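Local coordinates for peruvianin-I (Thevetia peruviana, PDB 6ORM), which acts as a proteolytic germin-like protein of plant latex, probably a cysteine peptidase built on a cupin fold, at residues P25-A30 with Q63-N68. Sequence-based numbering, arbitrary orientation.
Sequences PCRNPA and QFPALN
Asn68 and Cys26 meet on the buried side of this contact. The amide nitrogen ND2 of Asn68 lies 3.5 Å from Cys26 SG. CG of Asn68 stands anti to the backbone N (chi1 -170°), which sends the amide across to 25-30. ND2 donates to the backbone carbonyls Cys11 O and Tyr24 O, both outside 25-30, while OD1 accepts from Gln154 NE2. Both ends of the amide are thus held, which should fix its rotation. Cys26 SG is itself tied to Cys11 in a disulfide, so the amide packs beside the sulfur bridge whose Cys11 carbonyl it binds.

The other side is more open to solvent, though the touch itself is close. Arg27 reaches over with its chain bent at chi3 (-128°). NH2 meets the CB-CG side of the Pro65 ring, 3.2 Å from each carbon. CG sits at the guanidinium edge, near its plane. This touch is nonpolar on the proline side. NE makes a weak hydrogen bond to Ala13 O, and NH1 a long, weak ion pair with Asp36 OD1.

Pro65 opens a short 3-10 turn and Asn68 follows it. The bond from Asn68 N to Pro65 O, 3.1 Å long, links these two contact residues. The arrangement joins the disulfide-linked N-terminal extension to a loop of the cupin domain, consistent with the N-terminal disulfide of germin-like proteins.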
loop_
_atom_site.group_PDB
_atom_site.type_symbol
_atom_site.label_atom_id
_atom_site.label_comp_id
_atom_site.label_asym_id
_atom_site.label_seq_id
_atom_site.Cartn_x
_atom_site.Cartn_y
_atom_site.Cartn_z
ATOM N N PRO A 25 -10.853 -13.878 8.910
ATOM C CA PRO A 25 -11.293 -14.821 7.881
ATOM C C PRO A 25 -12.716 -14.495 7.463
ATOM O O PRO A 25 -13.456 -13.797 8.164
ATOM C CB PRO A 25 -11.209 -16.191 8.565
ATOM C CG PRO A 25 -11.034 -15.928 10.010
ATOM C CD PRO A 25 -10.631 -14.507 10.223
ATOM N N CYS A 26 -13.103 -15.001 6.302
ATOM C CA CYS A 26 -14.377 -14.620 5.724
ATOM C C CYS A 26 -15.332 -15.801 5.664
ATOM O O CYS A 26 -14.926 -16.967 5.653
ATOM C CB CYS A 26 -14.189 -14.043 4.320
ATOM S SG CYS A 26 -12.873 -12.833 4.177
ATOM N N ARG A 27 -16.619 -15.477 5.642
ATOM C CA ARG A 27 -17.643 -16.437 5.278
ATOM C C ARG A 27 -17.647 -16.640 3.769
ATOM O O ARG A 27 -17.114 -15.830 3.005
ATOM C CB ARG A 27 -19.009 -15.977 5.774
ATOM C CG ARG A 27 -19.033 -15.733 7.269
ATOM C CD ARG A 27 -20.409 -15.337 7.743
ATOM N NE ARG A 27 -20.363 -14.116 8.537
ATOM C CZ ARG A 27 -21.267 -13.149 8.458
ATOM N NH1 ARG A 27 -22.295 -13.264 7.629
ATOM N NH2 ARG A 27 -21.149 -12.071 9.215
ATOM N N ASN A 28 -18.258 -17.738 3.342
ATOM C CA ASN A 28 -18.406 -18.056 1.928
ATOM C C ASN A 28 -19.161 -16.938 1.218
ATOM O O ASN A 28 -20.351 -16.730 1.482
ATOM C CB ASN A 28 -19.135 -19.393 1.772
ATOM C CG ASN A 28 -19.209 -19.865 0.330
ATOM O OD1 ASN A 28 -18.893 -19.127 -0.603
ATOM N ND2 ASN A 28 -19.621 -21.113 0.147
ATOM N N PRO A 29 -18.508 -16.208 0.304
ATOM C CA PRO A 29 -19.186 -15.082 -0.359
ATOM C C PRO A 29 -20.433 -15.490 -1.122
ATOM O O PRO A 29 -21.321 -14.652 -1.320
ATOM C CB PRO A 29 -18.113 -14.520 -1.305
ATOM C CG PRO A 29 -16.820 -15.117 -0.858
ATOM C CD PRO A 29 -17.134 -16.410 -0.186
ATOM N N ALA A 30 -20.531 -16.753 -1.548
ATOM C CA ALA A 30 -21.733 -17.225 -2.221
ATOM C C ALA A 30 -22.943 -17.221 -1.298
ATOM O O ALA A 30 -24.079 -17.234 -1.785
ATOM C CB ALA A 30 -21.506 -18.630 -2.783
ATOM N N GLN A 63 -18.187 -5.175 14.264
ATOM C CA GLN A 63 -19.632 -5.012 14.384
ATOM C C GLN A 63 -20.364 -5.197 13.064
ATOM O O GLN A 63 -21.515 -5.644 13.060
ATOM C CB GLN A 63 -19.968 -3.622 14.939
ATOM C CG GLN A 63 -19.473 -3.360 16.352
ATOM C CD GLN A 63 -17.974 -3.137 16.418
ATOM O OE1 GLN A 63 -17.422 -2.317 15.684
ATOM N NE2 GLN A 63 -17.308 -3.876 17.294
ATOM N N PHE A 64 -19.714 -4.857 11.952
ATOM C CA PHE A 64 -20.331 -4.797 10.629
ATOM C C PHE A 64 -19.476 -5.665 9.715
ATOM O O PHE A 64 -18.566 -5.168 9.038
ATOM C CB PHE A 64 -20.419 -3.347 10.150
ATOM C CG PHE A 64 -21.203 -3.146 8.879
ATOM C CD1 PHE A 64 -21.926 -4.179 8.301
ATOM C CD2 PHE A 64 -21.219 -1.899 8.269
ATOM C CE1 PHE A 64 -22.638 -3.970 7.130
ATOM C CE2 PHE A 64 -21.928 -1.685 7.103
ATOM C CZ PHE A 64 -22.640 -2.719 6.532
ATOM N N PRO A 65 -19.738 -6.976 9.679
ATOM C CA PRO A 65 -18.834 -7.902 8.969
ATOM C C PRO A 65 -18.544 -7.532 7.522
ATOM O O PRO A 65 -17.453 -7.842 7.026
ATOM C CB PRO A 65 -19.576 -9.241 9.066
ATOM C CG PRO A 65 -20.395 -9.125 10.308
ATOM C CD PRO A 65 -20.807 -7.683 10.406
ATOM N N ALA A 66 -19.473 -6.872 6.830
ATOM C CA ALA A 66 -19.242 -6.507 5.438
ATOM C C ALA A 66 -18.129 -5.480 5.269
ATOM O O ALA A 66 -17.650 -5.298 4.145
ATOM C CB ALA A 66 -20.532 -5.976 4.809
ATOM N N LEU A 67 -17.715 -4.800 6.342
ATOM C CA LEU A 67 -16.601 -3.862 6.249
ATOM C C LEU A 67 -15.262 -4.563 6.072
ATOM O O LEU A 67 -14.289 -3.918 5.662
ATOM C CB LEU A 67 -16.555 -2.976 7.494
ATOM C CG LEU A 67 -17.718 -1.998 7.657
ATOM C CD1 LEU A 67 -17.547 -1.174 8.926
ATOM C CD2 LEU A 67 -17.833 -1.098 6.431
ATOM N N ASN A 68 -15.191 -5.857 6.377
ATOM C CA ASN A 68 -13.938 -6.595 6.286
ATOM C C ASN A 68 -13.362 -6.491 4.879
ATOM O O ASN A 68 -14.052 -6.756 3.889
ATOM C CB ASN A 68 -14.179 -8.056 6.671
ATOM C CG ASN A 68 -12.894 -8.845 6.843
ATOM O OD1 ASN A 68 -11.938 -8.383 7.467
ATOM N ND2 ASN A 68 -12.874 -10.055 6.295
#